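Local coordinates for beta-N-acetylhexosaminidase (Thermotoga neapolitana, PDB 5BZA), which probably hydrolyses terminal non-reducing N-acetyl-D-hexosamine residues from N-acetyl-beta-D-hexosaminides, as a glycoside hydrolase of family 3, at residues 41-49 and 452-460; 54-62 and 309-317. All blocks are in the same frame, centred on the assembly; numbering follows the deposited sequence.

Contact 1 (41-49 and 452-460)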
loop_
_atom_site.group_PDB
_atom_site.type_symbol
_atom_site.label_atom_id
_atom_site.label_comp_id
_atom_site.label_asym_id
_atom_site.label_seq_id
_atom_site.Cartn_x
_atom_site.Cartn_y
_atom_site.Cartn_z
ATOM N N LYS B 41 8.440 1.256 -9.296
ATOM C CA LYS B 41 7.813 0.815 -10.536
ATOM C C LYS B 41 7.075 -0.499 -10.268
ATOM O O LYS B 41 7.641 -1.601 -10.340
ATOM C CB LYS B 41 8.847 0.681 -11.660
ATOM C CG LYS B 41 9.664 1.996 -12.006
ATOM C CD LYS B 41 10.675 1.652 -13.110
ATOM C CE LYS B 41 11.538 2.821 -13.544
ATOM N NZ LYS B 41 10.844 4.120 -13.322
ATOM N N GLU B 42 5.807 -0.364 -9.891
ATOM C CA GLU B 42 5.052 -1.529 -9.441
ATOM C C GLU B 42 5.072 -2.662 -10.453
ATOM O O GLU B 42 5.198 -3.813 -10.052
ATOM C CB GLU B 42 3.631 -1.148 -9.090
ATOM C CG GLU B 42 2.857 -2.306 -8.462
ATOM C CD GLU B 42 1.529 -1.856 -7.925
ATOM O OE1 GLU B 42 0.685 -1.414 -8.744
ATOM O OE2 GLU B 42 1.343 -1.915 -6.682
ATOM N N TYR B 43 4.972 -2.364 -11.752
ATOM C CA TYR B 43 5.062 -3.441 -12.733
ATOM C C TYR B 43 6.390 -4.180 -12.550
ATOM O O TYR B 43 6.434 -5.427 -12.621
ATOM C CB TYR B 43 4.909 -2.923 -14.167
ATOM C CG TYR B 43 5.854 -1.804 -14.565
ATOM C CD1 TYR B 43 5.515 -0.476 -14.349
ATOM C CD2 TYR B 43 7.071 -2.081 -15.193
ATOM C CE1 TYR B 43 6.352 0.540 -14.717
ATOM C CE2 TYR B 43 7.931 -1.064 -15.558
ATOM C CZ TYR B 43 7.569 0.254 -15.317
ATOM O OH TYR B 43 8.435 1.285 -15.678
ATOM N N LEU B 44 7.472 -3.433 -12.286
ATOM C CA LEU B 44 8.764 -4.094 -12.054
ATOM C C LEU B 44 8.760 -4.927 -10.800
ATOM O O LEU B 44 9.168 -6.096 -10.820
ATOM C CB LEU B 44 9.913 -3.088 -11.951
ATOM C CG LEU B 44 10.784 -2.719 -13.149
ATOM C CD1 LEU B 44 12.134 -2.265 -12.580
ATOM C CD2 LEU B 44 10.975 -3.875 -14.129
ATOM N N PHE B 45 8.300 -4.340 -9.706
ATOM C CA PHE B 45 8.220 -5.064 -8.442
ATOM C C PHE B 45 7.457 -6.402 -8.591
ATOM O O PHE B 45 7.988 -7.480 -8.272
ATOM C CB PHE B 45 7.585 -4.131 -7.384
ATOM C CG PHE B 45 7.205 -4.829 -6.110
ATOM C CD1 PHE B 45 8.170 -5.449 -5.322
ATOM C CD2 PHE B 45 5.859 -4.920 -5.726
ATOM C CE1 PHE B 45 7.806 -6.138 -4.141
ATOM C CE2 PHE B 45 5.479 -5.594 -4.552
ATOM C CZ PHE B 45 6.465 -6.212 -3.765
ATOM N N LEU B 46 6.256 -6.352 -9.175
ATOM C CA LEU B 46 5.441 -7.552 -9.352
ATOM C C LEU B 46 6.101 -8.587 -10.262
ATOM O O LEU B 46 6.084 -9.807 -9.951
ATOM C CB LEU B 46 4.055 -7.178 -9.920
ATOM C CG LEU B 46 3.204 -6.305 -9.017
ATOM C CD1 LEU B 46 1.883 -5.907 -9.704
ATOM C CD2 LEU B 46 2.935 -7.034 -7.704
ATOM N N ASP B 47 6.694 -8.126 -11.373
ATOM C CA ASP B 47 7.364 -9.056 -12.255
ATOM C C ASP B 47 8.578 -9.702 -11.550
ATOM O O ASP B 47 8.845 -10.906 -11.728
ATOM C CB ASP B 47 7.798 -8.371 -13.558
ATOM C CG ASP B 47 8.246 -9.386 -14.638
ATOM O OD1 ASP B 47 7.696 -10.520 -14.676
ATOM O OD2 ASP B 47 9.150 -9.069 -15.448
ATOM N N PHE B 48 9.323 -8.915 -10.763
ATOM C CA PHE B 48 10.449 -9.444 -9.941
ATOM C C PHE B 48 9.940 -10.509 -8.945
ATOM O O PHE B 48 10.480 -11.611 -8.887
ATOM C CB PHE B 48 11.145 -8.281 -9.203
ATOM C CG PHE B 48 12.532 -8.595 -8.649
ATOM C CD1 PHE B 48 13.173 -9.794 -8.917
ATOM C CD2 PHE B 48 13.209 -7.627 -7.897
ATOM C CE1 PHE B 48 14.463 -10.038 -8.440
ATOM C CE2 PHE B 48 14.484 -7.849 -7.416
ATOM C CZ PHE B 48 15.118 -9.061 -7.680
ATOM N N MET B 49 8.890 -10.201 -8.175
ATOM C CA MET B 49 8.333 -11.197 -7.251
ATOM C C MET B 49 7.933 -12.503 -7.986
ATOM O O MET B 49 8.173 -13.617 -7.489
ATOM C CB MET B 49 7.119 -10.640 -6.508
ATOM C CG MET B 49 7.472 -9.561 -5.548
ATOM S SD MET B 49 8.714 -9.970 -4.263
ATOM C CE MET B 49 7.903 -11.284 -3.375
ATOM N N PRO B 452 -0.193 -0.951 -16.231
ATOM C CA PRO B 452 1.238 -1.000 -16.550
ATOM C C PRO B 452 1.761 -2.411 -16.605
ATOM O O PRO B 452 2.431 -2.752 -17.579
ATOM C CB PRO B 452 1.889 -0.214 -15.396
ATOM C CG PRO B 452 0.874 0.820 -15.041
ATOM C CD PRO B 452 -0.517 0.143 -15.293
ATOM N N ILE B 453 1.425 -3.252 -15.633
ATOM C CA ILE B 453 1.971 -4.587 -15.672
ATOM C C ILE B 453 1.518 -5.316 -16.941
ATOM O O ILE B 453 2.298 -6.083 -17.514
ATOM C CB ILE B 453 1.598 -5.428 -14.410
ATOM C CG1 ILE B 453 2.243 -6.817 -14.501
ATOM C CG2 ILE B 453 0.079 -5.591 -14.255
ATOM C CD1 ILE B 453 3.761 -6.797 -14.644
ATOM N N SER B 454 0.288 -5.038 -17.404
ATOM C CA SER B 454 -0.262 -5.676 -18.622
ATOM C C SER B 454 0.403 -5.214 -19.929
ATOM O O SER B 454 0.683 -6.004 -20.833
ATOM C CB SER B 454 -1.771 -5.415 -18.717
ATOM O OG SER B 454 -2.470 -6.265 -17.854
ATOM N N VAL B 455 0.576 -3.905 -20.036
ATOM C CA VAL B 455 1.318 -3.318 -21.135
ATOM C C VAL B 455 2.757 -3.874 -21.184
ATOM O O VAL B 455 3.226 -4.349 -22.221
ATOM C CB VAL B 455 1.308 -1.805 -20.980
ATOM C CG1 VAL B 455 2.134 -1.130 -22.063
ATOM C CG2 VAL B 455 -0.123 -1.327 -20.982
ATOM N N TYR B 456 3.411 -3.880 -20.019
ATOM C CA TYR B 456 4.758 -4.447 -19.835
ATOM C C TYR B 456 4.762 -5.875 -20.364
ATOM O O TYR B 456 5.607 -6.260 -21.200
ATOM C CB TYR B 456 5.119 -4.389 -18.339
ATOM C CG TYR B 456 6.378 -5.079 -17.870
ATOM C CD1 TYR B 456 6.416 -6.460 -17.675
ATOM C CD2 TYR B 456 7.510 -4.335 -17.551
ATOM C CE1 TYR B 456 7.571 -7.091 -17.207
ATOM C CE2 TYR B 456 8.672 -4.947 -17.069
ATOM C CZ TYR B 456 8.693 -6.323 -16.889
ATOM O OH TYR B 456 9.833 -6.920 -16.414
ATOM N N LYS B 457 3.768 -6.651 -19.947
ATOM C CA LYS B 457 3.719 -8.036 -20.390
ATOM C C LYS B 457 3.440 -8.143 -21.896
ATOM O O LYS B 457 3.934 -9.061 -22.562
ATOM C CB LYS B 457 2.665 -8.819 -19.610
ATOM C CG LYS B 457 3.112 -9.180 -18.210
ATOM C CD LYS B 457 4.372 -10.056 -18.254
ATOM C CE LYS B 457 5.033 -10.194 -16.891
ATOM N NZ LYS B 457 6.159 -11.160 -16.920
ATOM N N SER B 458 2.690 -7.186 -22.446
ATOM C CA SER B 458 2.382 -7.234 -23.883
ATOM C C SER B 458 3.673 -6.967 -24.674
ATOM O O SER B 458 3.921 -7.641 -25.689
ATOM C CB SER B 458 1.246 -6.263 -24.245
ATOM O OG SER B 458 1.681 -4.937 -24.496
ATOM N N PHE B 459 4.525 -6.055 -24.186
ATOM C CA PHE B 459 5.800 -5.822 -24.867
ATOM C C PHE B 459 6.668 -7.074 -24.775
ATOM O O PHE B 459 7.325 -7.474 -25.758
ATOM C CB PHE B 459 6.529 -4.598 -24.305
ATOM C CG PHE B 459 5.776 -3.320 -24.493
ATOM C CD1 PHE B 459 5.020 -3.106 -25.644
ATOM C CD2 PHE B 459 5.795 -2.340 -23.523
ATOM C CE1 PHE B 459 4.313 -1.946 -25.817
ATOM C CE2 PHE B 459 5.091 -1.157 -23.692
ATOM C CZ PHE B 459 4.351 -0.957 -24.843
ATOM N N GLN B 460 6.668 -7.706 -23.604
ATOM C CA GLN B 460 7.453 -8.935 -23.433
ATOM C C GLN B 460 7.031 -10.027 -24.404
ATOM O O GLN B 460 7.876 -10.709 -25.027
ATOM C CB GLN B 460 7.330 -9.469 -22.008
ATOM C CG GLN B 460 8.272 -8.826 -20.995
ATOM C CD GLN B 460 8.302 -9.582 -19.673
ATOM O OE1 GLN B 460 7.315 -10.213 -19.285
ATOM N NE2 GLN B 460 9.449 -9.526 -18.974
#

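Contact 2 (54-62 and 309-317)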
loop_
_atom_site.group_PDB
_atom_site.type_symbol
_atom_site.label_atom_id
_atom_site.label_comp_id
_atom_site.label_asym_id
_atom_site.label_seq_id
_atom_site.Cartn_x
_atom_site.Cartn_y
_atom_site.Cartn_z
ATOM N N ARG B 54 9.736 -18.504 -8.984
ATOM C CA ARG B 54 10.108 -19.572 -9.888
ATOM C C ARG B 54 11.586 -19.988 -9.830
ATOM O O ARG B 54 12.026 -20.936 -10.489
ATOM C CB ARG B 54 9.748 -19.084 -11.273
ATOM C CG ARG B 54 8.277 -18.871 -11.327
ATOM C CD ARG B 54 7.877 -18.244 -12.624
ATOM N NE ARG B 54 6.481 -18.541 -12.875
ATOM C CZ ARG B 54 5.926 -18.465 -14.073
ATOM N NH1 ARG B 54 6.658 -18.048 -15.114
ATOM N NH2 ARG B 54 4.644 -18.803 -14.216
ATOM N N ASN B 55 12.372 -19.293 -9.040
ATOM C CA ASN B 55 13.772 -19.555 -9.136
ATOM C C ASN B 55 14.375 -19.976 -7.837
ATOM O O ASN B 55 15.515 -19.660 -7.589
ATOM C CB ASN B 55 14.474 -18.319 -9.689
ATOM C CG ASN B 55 14.298 -18.191 -11.198
ATOM O OD1 ASN B 55 15.129 -18.661 -11.990
ATOM N ND2 ASN B 55 13.185 -17.584 -11.601
ATOM N N GLY B 56 13.618 -20.698 -7.012
ATOM C CA GLY B 56 14.143 -21.214 -5.755
ATOM C C GLY B 56 13.734 -20.456 -4.496
ATOM O O GLY B 56 12.815 -19.639 -4.506
ATOM N N ARG B 57 14.392 -20.761 -3.393
ATOM C CA ARG B 57 14.112 -20.111 -2.113
ATOM C C ARG B 57 15.009 -18.901 -1.941
ATOM O O ARG B 57 16.216 -18.995 -2.180
ATOM C CB ARG B 57 14.336 -21.080 -0.940
ATOM C CG ARG B 57 13.416 -22.305 -0.896
ATOM C CD ARG B 57 13.832 -23.241 0.250
ATOM N NE ARG B 57 15.276 -23.510 0.245
ATOM C CZ ARG B 57 15.988 -23.869 1.317
ATOM N NH1 ARG B 57 15.397 -23.995 2.504
ATOM N NH2 ARG B 57 17.298 -24.098 1.208
ATOM N N PHE B 58 14.420 -17.761 -1.572
ATOM C CA PHE B 58 15.183 -16.559 -1.328
ATOM C C PHE B 58 14.700 -15.956 -0.022
ATOM O O PHE B 58 13.519 -16.046 0.289
ATOM C CB PHE B 58 15.006 -15.518 -2.427
ATOM C CG PHE B 58 15.351 -15.990 -3.796
ATOM C CD1 PHE B 58 14.362 -16.573 -4.622
ATOM C CD2 PHE B 58 16.644 -15.802 -4.299
ATOM C CE1 PHE B 58 14.665 -16.969 -5.918
ATOM C CE2 PHE B 58 16.961 -16.195 -5.582
ATOM C CZ PHE B 58 15.968 -16.786 -6.414
ATOM N N ILE B 59 15.609 -15.319 0.716
ATOM C CA ILE B 59 15.251 -14.370 1.750
ATOM C C ILE B 59 15.024 -13.035 1.044
ATOM O O ILE B 59 15.938 -12.541 0.358
ATOM C CB ILE B 59 16.375 -14.225 2.827
ATOM C CG1 ILE B 59 16.734 -15.603 3.381
ATOM C CG2 ILE B 59 15.921 -13.273 3.948
ATOM C CD1 ILE B 59 17.977 -15.621 4.206
ATOM N N VAL B 60 13.822 -12.465 1.200
ATOM C CA VAL B 60 13.426 -11.251 0.488
ATOM C C VAL B 60 13.161 -10.148 1.493
ATOM O O VAL B 60 12.304 -10.309 2.382
ATOM C CB VAL B 60 12.123 -11.442 -0.394
ATOM C CG1 VAL B 60 11.736 -10.128 -1.121
ATOM C CG2 VAL B 60 12.302 -12.582 -1.391
ATOM N N SER B 61 13.871 -9.024 1.354
ATOM C CA SER B 61 13.862 -8.034 2.398
ATOM C C SER B 61 13.669 -6.619 1.835
ATOM O O SER B 61 13.878 -6.364 0.635
ATOM C CB SER B 61 15.199 -8.121 3.187
ATOM O OG SER B 61 15.079 -7.435 4.412
ATOM N N SER B 62 13.315 -5.691 2.718
ATOM C CA SER B 62 13.272 -4.270 2.393
ATOM C C SER B 62 13.870 -3.456 3.537
ATOM O O SER B 62 14.052 -3.984 4.658
ATOM C CB SER B 62 11.839 -3.810 2.160
ATOM O OG SER B 62 11.199 -3.694 3.428
ATOM N N VAL B 309 22.231 -20.127 6.918
ATOM C CA VAL B 309 21.356 -19.599 5.895
ATOM C C VAL B 309 20.272 -20.600 5.515
ATOM O O VAL B 309 19.100 -20.237 5.381
ATOM C CB VAL B 309 22.126 -19.186 4.643
ATOM C CG1 VAL B 309 21.143 -18.893 3.492
ATOM C CG2 VAL B 309 22.980 -17.990 4.940
ATOM N N ASP B 310 20.650 -21.868 5.382
ATOM C CA ASP B 310 19.663 -22.901 5.041
ATOM C C ASP B 310 18.606 -23.044 6.137
ATOM O O ASP B 310 17.410 -23.175 5.857
ATOM C CB ASP B 310 20.377 -24.221 4.763
ATOM C CG ASP B 310 20.868 -24.309 3.328
ATOM O OD1 ASP B 310 20.409 -23.489 2.495
ATOM O OD2 ASP B 310 21.749 -25.152 3.038
ATOM N N GLU B 311 19.027 -22.992 7.390
ATOM C CA GLU B 311 18.026 -23.019 8.448
ATOM C C GLU B 311 17.049 -21.841 8.272
ATOM O O GLU B 311 15.829 -22.061 8.259
ATOM C CB GLU B 311 18.699 -23.025 9.833
ATOM C CG GLU B 311 19.394 -24.380 10.092
ATOM C CD GLU B 311 20.358 -24.392 11.301
ATOM O OE1 GLU B 311 20.815 -25.502 11.685
ATOM O OE2 GLU B 311 20.699 -23.304 11.837
ATOM N N TYR B 312 17.557 -20.618 8.063
ATOM C CA TYR B 312 16.644 -19.463 7.924
ATOM C C TYR B 312 15.701 -19.626 6.720
ATOM O O TYR B 312 14.496 -19.379 6.819
ATOM C CB TYR B 312 17.414 -18.135 7.807
ATOM C CG TYR B 312 17.808 -17.573 9.171
ATOM C CD1 TYR B 312 18.718 -18.257 9.978
ATOM C CD2 TYR B 312 17.249 -16.387 9.672
ATOM C CE1 TYR B 312 19.083 -17.770 11.256
ATOM C CE2 TYR B 312 17.604 -15.894 10.961
ATOM C CZ TYR B 312 18.531 -16.593 11.748
ATOM O OH TYR B 312 18.923 -16.128 13.019
ATOM N N LEU B 313 16.275 -19.999 5.581
ATOM C CA LEU B 313 15.533 -20.238 4.366
ATOM C C LEU B 313 14.397 -21.196 4.628
ATOM O O LEU B 313 13.244 -20.927 4.264
ATOM C CB LEU B 313 16.441 -20.798 3.277
ATOM C CG LEU B 313 17.323 -19.759 2.582
ATOM C CD1 LEU B 313 18.297 -20.374 1.597
ATOM C CD2 LEU B 313 16.405 -18.769 1.865
ATOM N N SER B 314 14.703 -22.293 5.307
ATOM C CA SER B 314 13.680 -23.299 5.577
ATOM C C SER B 314 12.590 -22.716 6.472
ATOM O O SER B 314 11.403 -23.020 6.303
ATOM C CB SER B 314 14.304 -24.549 6.177
ATOM O OG SER B 314 15.111 -25.173 5.184
ATOM N N ALA B 315 12.982 -21.827 7.381
ATOM C CA ALA B 315 12.025 -21.216 8.315
ATOM C C ALA B 315 10.918 -20.362 7.637
ATOM O O ALA B 315 9.945 -19.968 8.285
ATOM C CB ALA B 315 12.774 -20.364 9.351
ATOM N N LEU B 316 11.072 -20.070 6.348
ATOM C CA LEU B 316 10.221 -19.080 5.673
ATOM C C LEU B 316 9.016 -19.578 4.873
ATOM O O LEU B 316 8.285 -18.763 4.325
ATOM C CB LEU B 316 11.108 -18.268 4.737
ATOM C CG LEU B 316 12.259 -17.619 5.506
ATOM C CD1 LEU B 316 13.032 -16.673 4.639
ATOM C CD2 LEU B 316 11.737 -16.882 6.746
ATOM N N GLU B 317 8.822 -20.892 4.809
ATOM C CA GLU B 317 7.746 -21.540 4.030
ATOM C C GLU B 317 6.455 -20.707 3.814
ATOM O O GLU B 317 5.466 -20.939 4.515
ATOM C CB GLU B 317 7.345 -22.833 4.740
ATOM C CG GLU B 317 8.465 -23.820 5.026
ATOM C CD GLU B 317 7.928 -25.145 5.555
ATOM O OE1 GLU B 317 6.708 -25.406 5.401
ATOM O OE2 GLU B 317 8.731 -25.946 6.093
#

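Contact 1 (41-49 and 452-460)
Asp47 and Tyr456 meet at about a right angle where helix 42-49 crosses helix 452-460. The carboxylate approaches the edge of the Tyr456 ring, close to the ring plane, with its own plane turned 72° from the ring. Tyr456 OH donates to Asp47 OD2 in a very short bond of 2.5 Å, a length to be read with caution. The other oxygen, Asp47 OD1, is met from above the carboxylate plane by Lys457 NZ at 2.8 Å, a salt bridge. Bent at its second torsion, the lysine chain also gives NZ to Gln460 OE1 at 2.8 Å, and its charge has a second carboxylate partner in Glu330.

One turn earlier, Tyr43 packs against the CD2 side of the Tyr456 ring. The two rings lie obliquely, planes 46° apart, with Tyr43 CD2 3.3 Å from Tyr456 CD2. Tyr43 CD1 rests 3.8 Å from Pro452 CB, Ile453 CD1 lies 3.6 Å from Tyr43 O, and the Tyr43 hydroxyl goes on to Glu372. With CG swung away from the backbone N (chi1 172°), Tyr456 spans both regions, its ring beside Tyr43 and its hydroxyl at Asp47. A phenylalanine in its place would probably keep the ring packing but leave Asp47 OD2 without its hydroxyl donor.

The contact joins the N-terminal glycoside hydrolase domain to the C-terminal domain, and Phe377 sets its ring edge-to-face with Tyr456. Donors from the C-terminal helix reach both oxygens of Asp47, so its largely buried negative charge is probably stabilised by a neighbouring domain.

Contact 2 (54-62 and 309-317)
The hydroxyl of Ser314 is engaged on two sides: it accepts from Arg57 NH1, and it donates to its own helix. The bond from NH1 to Ser314 OG is 2.9 Å long but weak, being bent to 125° at the hydrogen. Ser314 OG in turn reaches Asp310 O at 3.1 Å, while Ser314 N comes to that same carbonyl from the opposite face of its plane, so one oxygen takes two donors. The guanidinium of Arg57 meets the hydroxyl at its edge and turns one face to Leu313, whose CB lies 3.5 Å from Arg57 NH1. A bend at the third torsion (chi3 -49°) curls the arginine over this leucine and brings NH2 to 3.4 Å from Asp310 OD1, a long salt bridge; that carboxylate oxygen also pairs with Lys7.

Strand 59-62 is the third of the eight parallel strands of the TIM-type barrel, and Leu313 and the following Leu316 pack against Ile59 of this strand. Ile59, which also touches Phe10 of strand 9-13, places CG1 3.5 Å from Leu313 CD2 and 4.1 Å from Leu316 CD1, crossing each leucine at about a right angle. Beside it, Tyr312 sends its hydroxyl to Thr204 O and Leu241 N, at the starts of two further barrel strands, while its CB approaches Ile59 CD1.

The two contacts share no helix or strand, yet they follow one another along the chain: helix 42-54, which carries half of contact 1, is followed in the chain by strand 59-62 of contact 2. Contact 1 is buried and couples two domains, with the second subunit also packing against both of its helices. Contact 2 is only partly buried and works within the barrel domain. Each combines a charged pair with apolar packing, but the balance follows the setting: enclosed between domains, the acid of contact 1 has close polar partners, whereas the ionic group of contact 2 lies at the exposed side, is more loosely bonded, and leaves the buried side to aliphatic chains.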